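Local structure of malonate decarboxylase acyl carrier protein (Pseudomonas fluorescens, 5VIT) at residues A18-V23 with L89-E94. The protein probably serves as the acyl carrier subunit of malonate decarboxylase, holding acetyl and malonyl groups as thioesters on a CoA-derived prosthetic group. Residues are numbered along the deposited sequence; the frame is centred on the assembly and turned at random.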
loop_
_atom_site.group_PDB
_atom_site.type_symbol
_atom_site.label_atom_id
_atom_site.label_comp_id
_atom_site.label_asym_id
_atom_site.label_seq_id
_atom_site.Cartn_x
_atom_site.Cartn_y
_atom_site.Cartn_z
ATOM N N ALA B 18 -12.453 -9.464 25.095
ATOM C CA ALA B 18 -12.627 -8.074 24.682
ATOM C C ALA B 18 -14.000 -7.782 24.101
ATOM O O ALA B 18 -14.631 -8.624 23.471
ATOM C CB ALA B 18 -11.531 -7.667 23.670
ATOM N N LEU B 19 -14.453 -6.560 24.321
ATOM C CA LEU B 19 -15.651 -6.071 23.675
ATOM C C LEU B 19 -15.327 -4.775 22.939
ATOM O O LEU B 19 -14.805 -3.834 23.534
ATOM C CB LEU B 19 -16.768 -5.831 24.681
ATOM C CG LEU B 19 -17.833 -4.939 24.025
ATOM C CD1 LEU B 19 -19.001 -5.739 23.456
ATOM C CD2 LEU B 19 -18.281 -3.849 24.960
ATOM N N VAL B 20 -15.649 -4.713 21.654
ATOM C CA VAL B 20 -15.389 -3.503 20.887
ATOM C C VAL B 20 -16.664 -3.098 20.164
ATOM O O VAL B 20 -17.429 -3.952 19.739
ATOM C CB VAL B 20 -14.226 -3.701 19.880
ATOM C CG1 VAL B 20 -14.163 -2.560 18.895
ATOM C CG2 VAL B 20 -12.910 -3.795 20.615
ATOM N N GLY B 21 -16.916 -1.801 20.061
ATOM C CA GLY B 21 -17.995 -1.333 19.224
ATOM C C GLY B 21 -19.321 -1.179 19.914
ATOM O O GLY B 21 -19.422 -1.189 21.137
ATOM N N CYS B 22 -20.356 -1.061 19.101
ATOM C CA CYS B 22 -21.669 -0.698 19.583
ATOM C C CYS B 22 -22.689 -1.019 18.486
ATOM O O CYS B 22 -22.361 -0.952 17.303
ATOM C CB CYS B 22 -21.667 0.783 19.951
ATOM S SG CYS B 22 -23.217 1.451 20.339
ATOM N N VAL B 23 -23.910 -1.393 18.860
ATOM C CA VAL B 23 -24.897 -1.728 17.854
ATOM C C VAL B 23 -25.674 -0.468 17.462
ATOM O O VAL B 23 -26.898 -0.418 17.532
ATOM C CB VAL B 23 -25.851 -2.852 18.338
ATOM C CG1 VAL B 23 -26.644 -3.408 17.178
ATOM C CG2 VAL B 23 -25.039 -3.974 18.959
ATOM N N LEU B 89 -12.848 -5.544 13.950
ATOM C CA LEU B 89 -12.360 -6.886 14.191
ATOM C C LEU B 89 -10.881 -6.820 14.528
ATOM O O LEU B 89 -10.409 -7.540 15.410
ATOM C CB LEU B 89 -12.618 -7.782 12.982
ATOM C CG LEU B 89 -13.997 -8.433 12.969
ATOM C CD1 LEU B 89 -14.351 -8.947 11.592
ATOM C CD2 LEU B 89 -13.980 -9.566 13.972
ATOM N N GLU B 90 -10.152 -5.939 13.838
ATOM C CA GLU B 90 -8.724 -5.785 14.099
ATOM C C GLU B 90 -8.517 -5.128 15.468
ATOM O O GLU B 90 -7.619 -5.535 16.215
ATOM C CB GLU B 90 -8.042 -4.997 12.965
ATOM C CG GLU B 90 -7.840 -5.841 11.682
ATOM C CD GLU B 90 -7.562 -5.018 10.412
ATOM O OE1 GLU B 90 -8.074 -3.877 10.299
ATOM O OE2 GLU B 90 -6.859 -5.528 9.504
ATOM N N GLN B 91 -9.364 -4.153 15.816
ATOM C CA GLN B 91 -9.352 -3.561 17.162
ATOM C C GLN B 91 -9.587 -4.605 18.270
ATOM O O GLN B 91 -8.933 -4.592 19.320
ATOM C CB GLN B 91 -10.420 -2.474 17.288
ATOM C CG GLN B 91 -10.237 -1.262 16.381
ATOM C CD GLN B 91 -11.372 -0.239 16.531
ATOM O OE1 GLN B 91 -12.417 -0.520 17.148
ATOM N NE2 GLN B 91 -11.173 0.950 15.954
ATOM N N GLY B 92 -10.553 -5.490 18.033
ATOM C CA GLY B 92 -10.853 -6.567 18.957
ATOM C C GLY B 92 -9.683 -7.522 19.148
ATOM O O GLY B 92 -9.302 -7.812 20.280
ATOM N N PHE B 93 -9.109 -8.000 18.045
ATOM C CA PHE B 93 -7.963 -8.920 18.094
ATOM C C PHE B 93 -6.766 -8.279 18.771
ATOM O O PHE B 93 -6.015 -8.960 19.468
ATOM C CB PHE B 93 -7.570 -9.394 16.688
ATOM C CG PHE B 93 -8.385 -10.563 16.191
ATOM C CD1 PHE B 93 -9.457 -10.368 15.328
ATOM C CD2 PHE B 93 -8.085 -11.859 16.593
ATOM C CE1 PHE B 93 -10.209 -11.440 14.863
ATOM C CE2 PHE B 93 -8.835 -12.934 16.137
ATOM C CZ PHE B 93 -9.900 -12.727 15.270
ATOM N N GLU B 94 -6.599 -6.971 18.565
ATOM C CA GLU B 94 -5.547 -6.197 19.214
ATOM C C GLU B 94 -5.631 -6.224 20.743
ATOM O O GLU B 94 -4.627 -6.456 21.414
ATOM C CB GLU B 94 -5.594 -4.742 18.748
ATOM C CG GLU B 94 -4.229 -4.120 18.499
ATOM C CD GLU B 94 -3.723 -4.397 17.089
ATOM O OE1 GLU B 94 -4.416 -5.132 16.341
ATOM O OE2 GLU B 94 -2.647 -3.872 16.719
#
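V20 meets the helix with both of its methyls, and most of the contact is van der Waals packing around them. CG2 of V20 settles on the backbone of G92, 3.8 Å from its CA; V20 and G92 form the closest CA pair of the two segments, 5.8 Å CA to CA. G92 has no side chain, and CG2 rests directly on its main chain. Two residues earlier on the strand, A18 adds a lighter touch, its CB 4.1 Å from the G92 carbonyl O.

The second methyl has a polar neighbour. CG1 of V20, anti to the backbone N (chi1 168°), comes up against the amide oxygen of Q91, OE1 lying 3.2 Å from it; Q91 runs extended beyond CG and crosses the valine at about a right angle. With an alanine in place of V20 both gamma methyls go, which is likely to open a gap over G92 and to deprive Q91 OE1 of the carbon it lies against.

Strand 18-21, an outermost strand of the sheet within this chain, pairs through its backbone with strand 27-34, while the 89-94 part of helix 82-96 runs roughly antiparallel to it, at 155°. V20 also touches R88 and E95 of that helix. No hydrogen bond joins the two segments, so between them the contact rests on van der Waals packing of methyls against helix backbone and the Q91 amide oxygen, a close fit without directional bonds.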